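Local structure of protein YciF (Escherichia coli, 2GS4) at residues I103-I114 with E143-A154. The protein is a homodimeric stress protein of rubrerythrin-like, ferritin-clan fold that probably binds metal, its precise biochemical role remaining uncertain. Residues are numbered along the deposited sequence; the frame is centred on the assembly and turned at random.
Sequences IAAAQKVEHYEI and EKATDIKLTDLA
Leu150 and Glu110 are the two interlocking bumps between helix segments 103-114 and 143-154, which run antiparallel at 159° with their axes 9.6 Å apart. Leu150 drops into the hollow formed by Ile103, Ala106, Gln107 and Glu110; its CD1 lies 3.6 Å from Ala106 CB, the small floor that admits the branched end. In return Glu110 fills the hollow among Glu143, Thr146, Asp147 and Leu150. Its chain bends at chi2, with CB and CG lying against Asp147 and Leu150 while the carboxylate turns to Glu143. There OE1 of Glu110 stands 2.5 Å from OE2 of Glu143, the carboxylate planes 61° apart. OE1 of Glu143 also takes hydrogen bonds from His47 and Gln54 of helix 38-63, and Thr146 OG1 bonds Glu50 there. At one end Ile103 spreads its two branches over the backbone of 150-154, CG2 resting 3.8 Å from Ala154 CB and CD1 as far from Leu153 CB. At the other, Ile114 lays CG1 on Glu143 CB and CD1 beside Lys144. Along one flank the extended Gln107 passes Leu150 in the opposite direction, and its OE1 receives a hydrogen bond from Thr151 OG1 (3.2 Å), nearly in line with the amide C=O (163°). A water bridges Gln107 O and Asp147 OD2, donating to both. This knobs-into-holes pairing joins helices 95-126 and 130-159, with acidic side chains turned into the core, as in the antiparallel four-helix bundle of ferritin and rubrerythrin relatives.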
ATOM      1  N   ILE A 103      -4.032 -13.610  11.786  1.00 21.38           N
ATOM      2  CA  ILE A 103      -3.279 -14.287  10.744  1.00 20.56           C
ATOM      3  C   ILE A 103      -3.607 -13.653   9.393  1.00 20.80           C
ATOM      4  O   ILE A 103      -2.713 -13.360   8.603  1.00 20.29           O
ATOM      5  CB  ILE A 103      -3.627 -15.784  10.738  1.00 21.67           C
ATOM      6  CG1 ILE A 103      -3.202 -16.386  12.081  1.00 20.97           C
ATOM      7  CG2 ILE A 103      -2.965 -16.487   9.564  1.00 21.75           C
ATOM      8  CD1 ILE A 103      -3.394 -17.873  12.204  1.00 24.02           C
ATOM      9  N   ALA A 104      -4.891 -13.414   9.147  1.00 21.48           N
ATOM     10  CA  ALA A 104      -5.326 -12.800   7.897  1.00 18.83           C
ATOM     11  C   ALA A 104      -4.745 -11.392   7.744  1.00 20.57           C
ATOM     12  O   ALA A 104      -4.316 -11.011   6.656  1.00 23.91           O
ATOM     13  CB  ALA A 104      -6.855 -12.757   7.836  1.00 19.36           C
ATOM     14  N   ALA A 105      -4.736 -10.620   8.825  1.00 20.91           N
ATOM     15  CA  ALA A 105      -4.183  -9.275   8.767  1.00 21.65           C
ATOM     16  C   ALA A 105      -2.696  -9.375   8.451  1.00 21.31           C
ATOM     17  O   ALA A 105      -2.176  -8.613   7.642  1.00 19.44           O
ATOM     18  CB  ALA A 105      -4.402  -8.556  10.093  1.00 21.47           C
ATOM     19  N   ALA A 106      -2.017 -10.325   9.085  1.00 20.11           N
ATOM     20  CA  ALA A 106      -0.589 -10.523   8.859  1.00 22.31           C
ATOM     21  C   ALA A 106      -0.299 -10.959   7.425  1.00 24.39           C
ATOM     22  O   ALA A 106       0.750 -10.624   6.870  1.00 27.38           O
ATOM     23  CB  ALA A 106      -0.030 -11.551   9.847  1.00 24.47           C
ATOM     24  N   GLN A 107      -1.223 -11.711   6.825  1.00 21.11           N
ATOM     25  CA  GLN A 107      -1.049 -12.162   5.448  1.00 23.44           C
ATOM     26  C   GLN A 107      -1.203 -10.979   4.484  1.00 22.66           C
ATOM     27  O   GLN A 107      -0.642 -10.988   3.388  1.00 23.54           O
ATOM     28  CB  GLN A 107      -2.059 -13.262   5.108  1.00 22.17           C
ATOM     29  CG  GLN A 107      -1.816 -14.586   5.829  1.00 25.00           C
ATOM     30  CD  GLN A 107      -2.916 -15.602   5.539  1.00 32.96           C
ATOM     31  OE1 GLN A 107      -2.652 -16.708   5.078  1.00 32.95           O
ATOM     32  NE2 GLN A 107      -4.155 -15.218   5.805  1.00 35.53           N
ATOM     33  N   LYS A 108      -1.976  -9.973   4.894  1.00 23.18           N
ATOM     34  CA  LYS A 108      -2.168  -8.775   4.073  1.00 27.84           C
ATOM     35  C   LYS A 108      -0.851  -8.006   4.081  1.00 23.93           C
ATOM     36  O   LYS A 108      -0.425  -7.467   3.059  1.00 21.88           O
ATOM     37  CB  LYS A 108      -3.296  -7.894   4.641  1.00 28.55           C
ATOM     38  CG  LYS A 108      -4.716  -8.430   4.413  1.00 23.73           C
ATOM     39  CD  LYS A 108      -5.069  -8.435   2.933  1.00 24.73           C
ATOM     40  CE  LYS A 108      -6.521  -8.846   2.702  1.00 32.16           C
ATOM     41  NZ  LYS A 108      -6.879  -8.741   1.258  1.00 34.43           N
ATOM     42  N   VAL A 109      -0.222  -7.947   5.253  1.00 21.58           N
ATOM     43  CA  VAL A 109       1.059  -7.271   5.395  1.00 20.55           C
ATOM     44  C   VAL A 109       2.052  -8.014   4.497  1.00 19.89           C
ATOM     45  O   VAL A 109       2.857  -7.390   3.804  1.00 19.79           O
ATOM     46  CB  VAL A 109       1.536  -7.259   6.889  1.00 19.69           C
ATOM     47  CG1 VAL A 109       3.045  -6.988   6.971  1.00 18.41           C
ATOM     48  CG2 VAL A 109       0.793  -6.184   7.662  1.00 20.63           C
ATOM     49  N   GLU A 110       1.967  -9.341   4.461  1.00 23.02           N
ATOM     50  CA  GLU A 110       2.878 -10.104   3.611  1.00 22.28           C
ATOM     51  C   GLU A 110       2.589  -9.915   2.121  1.00 26.00           C
ATOM     52  O   GLU A 110       3.514  -9.874   1.315  1.00 20.85           O
ATOM     53  CB  GLU A 110       2.863 -11.597   3.966  1.00 23.52           C
ATOM     54  CG  GLU A 110       3.490 -11.907   5.330  1.00 27.93           C
ATOM     55  CD  GLU A 110       4.800 -11.168   5.563  1.00 29.90           C
ATOM     56  OE1 GLU A 110       5.761 -11.373   4.794  1.00 35.68           O
ATOM     57  OE2 GLU A 110       4.861 -10.377   6.525  1.00 35.56           O
ATOM     58  N   HIS A 111       1.320  -9.792   1.745  1.00 21.80           N
ATOM     59  CA  HIS A 111       0.990  -9.585   0.337  1.00 23.10           C
ATOM     60  C   HIS A 111       1.717  -8.313  -0.101  1.00 23.97           C
ATOM     61  O   HIS A 111       2.358  -8.275  -1.156  1.00 21.13           O
ATOM     62  CB  HIS A 111      -0.526  -9.429   0.157  1.00 23.04           C
ATOM     63  CG  HIS A 111      -0.947  -9.122  -1.249  1.00 30.00           C
ATOM     64  ND1 HIS A 111      -1.728  -9.978  -1.997  1.00 37.57           N
ATOM     65  CD2 HIS A 111      -0.716  -8.043  -2.033  1.00 38.16           C
ATOM     66  CE1 HIS A 111      -1.960  -9.438  -3.181  1.00 29.78           C
ATOM     67  NE2 HIS A 111      -1.358  -8.265  -3.229  1.00 39.61           N
ATOM     68  N   TYR A 112       1.635  -7.281   0.732  1.00 21.30           N
ATOM     69  CA  TYR A 112       2.282  -6.009   0.445  1.00 22.38           C
ATOM     70  C   TYR A 112       3.807  -6.128   0.387  1.00 25.53           C
ATOM     71  O   TYR A 112       4.437  -5.644  -0.544  1.00 22.78           O
ATOM     72  CB  TYR A 112       1.903  -4.979   1.510  1.00 20.85           C
ATOM     73  CG  TYR A 112       2.520  -3.609   1.310  1.00 24.19           C
ATOM     74  CD1 TYR A 112       1.962  -2.693   0.422  1.00 25.41           C
ATOM     75  CD2 TYR A 112       3.651  -3.224   2.030  1.00 24.45           C
ATOM     76  CE1 TYR A 112       2.512  -1.422   0.259  1.00 29.11           C
ATOM     77  CE2 TYR A 112       4.209  -1.960   1.876  1.00 27.42           C
ATOM     78  CZ  TYR A 112       3.632  -1.063   0.991  1.00 28.19           C
ATOM     79  OH  TYR A 112       4.159   0.201   0.856  1.00 29.74           O
ATOM     80  N   GLU A 113       4.403  -6.772   1.381  1.00 23.27           N
ATOM     81  CA  GLU A 113       5.858  -6.894   1.402  1.00 27.41           C
ATOM     82  C   GLU A 113       6.419  -7.669   0.222  1.00 23.82           C
ATOM     83  O   GLU A 113       7.382  -7.234  -0.413  1.00 24.96           O
ATOM     84  CB  GLU A 113       6.301  -7.511   2.724  1.00 25.86           C
ATOM     85  CG  GLU A 113       6.047  -6.582   3.902  1.00 25.08           C
ATOM     86  CD  GLU A 113       7.102  -5.498   4.027  1.00 27.93           C
ATOM     87  OE1 GLU A 113       8.180  -5.790   4.583  1.00 48.68           O
ATOM     88  OE2 GLU A 113       6.864  -4.364   3.559  1.00 31.05           O
ATOM     89  N   ILE A 114       5.806  -8.806  -0.085  1.00 22.66           N
ATOM     90  CA  ILE A 114       6.237  -9.627  -1.206  1.00 24.32           C
ATOM     91  C   ILE A 114       6.200  -8.829  -2.515  1.00 27.39           C
ATOM     92  O   ILE A 114       7.179  -8.796  -3.260  1.00 26.46           O
ATOM     93  CB  ILE A 114       5.356 -10.895  -1.291  1.00 24.70           C
ATOM     94  CG1 ILE A 114       5.736 -11.829  -0.136  1.00 24.39           C
ATOM     95  CG2 ILE A 114       5.496 -11.561  -2.650  1.00 28.18           C
ATOM     96  CD1 ILE A 114       4.792 -12.995   0.081  1.00 27.65           C
ATOM     97  N   GLU A 143      10.089 -13.529   3.030  1.00 26.47           N
ATOM     98  CA  GLU A 143       8.714 -13.078   3.197  1.00 28.80           C
ATOM     99  C   GLU A 143       7.748 -14.110   2.634  1.00 26.04           C
ATOM    100  O   GLU A 143       6.659 -14.314   3.176  1.00 24.66           O
ATOM    101  CB  GLU A 143       8.514 -11.727   2.516  1.00 25.26           C
ATOM    102  CG  GLU A 143       9.247 -10.593   3.225  1.00 33.92           C
ATOM    103  CD  GLU A 143       8.923 -10.534   4.707  1.00 29.77           C
ATOM    104  OE1 GLU A 143       9.743 -11.013   5.520  1.00 34.84           O
ATOM    105  OE2 GLU A 143       7.839 -10.026   5.059  1.00 29.44           O
ATOM    106  N   LYS A 144       8.145 -14.762   1.548  1.00 22.87           N
ATOM    107  CA  LYS A 144       7.304 -15.799   0.970  1.00 28.49           C
ATOM    108  C   LYS A 144       7.222 -16.967   1.957  1.00 32.83           C
ATOM    109  O   LYS A 144       6.144 -17.508   2.195  1.00 27.95           O
ATOM    110  CB  LYS A 144       7.861 -16.256  -0.384  1.00 31.33           C
ATOM    111  CG  LYS A 144       7.539 -15.290  -1.541  1.00 33.36           C
ATOM    112  CD  LYS A 144       8.099 -15.788  -2.878  1.00 42.49           C
ATOM    113  CE  LYS A 144       7.801 -14.807  -4.011  1.00 52.78           C
ATOM    114  NZ  LYS A 144       8.446 -15.227  -5.291  1.00 62.91           N
ATOM    115  N   ALA A 145       8.352 -17.336   2.558  1.00 26.61           N
ATOM    116  CA  ALA A 145       8.340 -18.432   3.525  1.00 29.49           C
ATOM    117  C   ALA A 145       7.538 -18.028   4.760  1.00 26.12           C
ATOM    118  O   ALA A 145       6.833 -18.850   5.354  1.00 24.21           O
ATOM    119  CB  ALA A 145       9.760 -18.816   3.923  1.00 29.08           C
ATOM    120  N   THR A 146       7.646 -16.764   5.153  1.00 24.86           N
ATOM    121  CA  THR A 146       6.901 -16.292   6.311  1.00 26.63           C
ATOM    122  C   THR A 146       5.410 -16.394   5.984  1.00 26.33           C
ATOM    123  O   THR A 146       4.611 -16.812   6.814  1.00 24.27           O
ATOM    124  CB  THR A 146       7.291 -14.834   6.674  1.00 29.40           C
ATOM    125  OG1 THR A 146       8.650 -14.808   7.133  1.00 35.12           O
ATOM    126  CG2 THR A 146       6.385 -14.272   7.759  1.00 22.02           C
ATOM    127  N   ASP A 147       5.042 -16.050   4.753  1.00 25.82           N
ATOM    128  CA  ASP A 147       3.647 -16.129   4.353  1.00 25.13           C
ATOM    129  C   ASP A 147       3.152 -17.583   4.367  1.00 30.55           C
ATOM    130  O   ASP A 147       2.049 -17.850   4.839  1.00 28.01           O
ATOM    131  CB  ASP A 147       3.446 -15.504   2.970  1.00 24.18           C
ATOM    132  CG  ASP A 147       2.039 -14.962   2.777  1.00 34.00           C
ATOM    133  OD1 ASP A 147       1.342 -14.739   3.795  1.00 29.49           O
ATOM    134  OD2 ASP A 147       1.630 -14.743   1.619  1.00 36.33           O
ATOM    135  N   ILE A 148       3.959 -18.522   3.871  1.00 24.39           N
ATOM    136  CA  ILE A 148       3.554 -19.928   3.858  1.00 28.45           C
ATOM    137  C   ILE A 148       3.335 -20.430   5.283  1.00 28.28           C
ATOM    138  O   ILE A 148       2.419 -21.213   5.536  1.00 27.29           O
ATOM    139  CB  ILE A 148       4.606 -20.813   3.139  1.00 33.31           C
ATOM    140  CG1 ILE A 148       4.506 -20.591   1.625  1.00 31.86           C
ATOM    141  CG2 ILE A 148       4.366 -22.299   3.471  1.00 29.23           C
ATOM    142  CD1 ILE A 148       5.759 -20.938   0.848  1.00 32.43           C
ATOM    143  N   LYS A 149       4.172 -19.978   6.212  1.00 26.46           N
ATOM    144  CA  LYS A 149       4.028 -20.387   7.601  1.00 29.09           C
ATOM    145  C   LYS A 149       2.710 -19.829   8.152  1.00 29.29           C
ATOM    146  O   LYS A 149       2.017 -20.506   8.907  1.00 32.39           O
ATOM    147  CB  LYS A 149       5.226 -19.889   8.419  1.00 30.96           C
ATOM    148  CG  LYS A 149       5.093 -20.071   9.934  1.00 42.58           C
ATOM    149  CD  LYS A 149       4.599 -21.459  10.327  1.00 46.88           C
ATOM    150  CE  LYS A 149       5.657 -22.536  10.140  1.00 68.50           C
ATOM    151  NZ  LYS A 149       6.190 -22.573   8.754  1.00 77.51           N
ATOM    152  N   LEU A 150       2.363 -18.602   7.768  1.00 28.38           N
ATOM    153  CA  LEU A 150       1.114 -17.984   8.220  1.00 29.53           C
ATOM    154  C   LEU A 150      -0.081 -18.768   7.692  1.00 33.01           C
ATOM    155  O   LEU A 150      -1.101 -18.890   8.369  1.00 34.39           O
ATOM    156  CB  LEU A 150       1.020 -16.522   7.751  1.00 30.03           C
ATOM    157  CG  LEU A 150       1.749 -15.446   8.564  1.00 24.51           C
ATOM    158  CD1 LEU A 150       1.591 -14.087   7.898  1.00 24.52           C
ATOM    159  CD2 LEU A 150       1.178 -15.410   9.972  1.00 25.45           C
ATOM    160  N   THR A 151       0.045 -19.300   6.482  1.00 33.34           N
ATOM    161  CA  THR A 151      -1.041 -20.079   5.899  1.00 34.11           C
ATOM    162  C   THR A 151      -1.202 -21.411   6.627  1.00 35.73           C
ATOM    163  O   THR A 151      -2.321 -21.876   6.845  1.00 45.13           O
ATOM    164  CB  THR A 151      -0.807 -20.354   4.404  1.00 29.85           C
ATOM    165  OG1 THR A 151      -1.115 -19.176   3.649  1.00 37.91           O
ATOM    166  CG2 THR A 151      -1.679 -21.506   3.929  1.00 31.24           C
ATOM    167  N   ASP A 152      -0.081 -22.028   6.996  1.00 34.03           N
ATOM    168  CA  ASP A 152      -0.121 -23.296   7.716  1.00 28.58           C
ATOM    169  C   ASP A 152      -0.839 -23.039   9.031  1.00 25.60           C
ATOM    170  O   ASP A 152      -1.609 -23.864   9.511  1.00 27.90           O
ATOM    171  CB  ASP A 152       1.297 -23.796   7.999  1.00 36.21           C
ATOM    172  CG  ASP A 152       2.055 -24.148   6.734  1.00 39.45           C
ATOM    173  OD1 ASP A 152       3.303 -24.116   6.768  1.00 50.42           O
ATOM    174  OD2 ASP A 152       1.411 -24.465   5.709  1.00 41.47           O
ATOM    175  N   LEU A 153      -0.580 -21.874   9.613  1.00 27.92           N
ATOM    176  CA  LEU A 153      -1.201 -21.509  10.874  1.00 25.14           C
ATOM    177  C   LEU A 153      -2.690 -21.245  10.699  1.00 22.69           C
ATOM    178  O   LEU A 153      -3.490 -21.625  11.546  1.00 26.23           O
ATOM    179  CB  LEU A 153      -0.492 -20.295  11.477  1.00 29.50           C
ATOM    180  CG  LEU A 153       0.941 -20.655  11.877  1.00 29.63           C
ATOM    181  CD1 LEU A 153       1.686 -19.420  12.354  1.00 24.81           C
ATOM    182  CD2 LEU A 153       0.909 -21.719  12.961  1.00 43.29           C
ATOM    183  N   ALA A 154      -3.070 -20.609   9.597  1.00 22.74           N
ATOM    184  CA  ALA A 154      -4.485 -20.349   9.359  1.00 26.38           C
ATOM    185  C   ALA A 154      -5.205 -21.687   9.248  1.00 27.95           C
ATOM    186  O   ALA A 154      -6.281 -21.870   9.825  1.00 28.97           O
ATOM    187  CB  ALA A 154      -4.681 -19.539   8.085  1.00 34.46           C
TER
HETATM  188  O   HOH W   1      -0.469 -13.033   1.685  1.00 33.69           O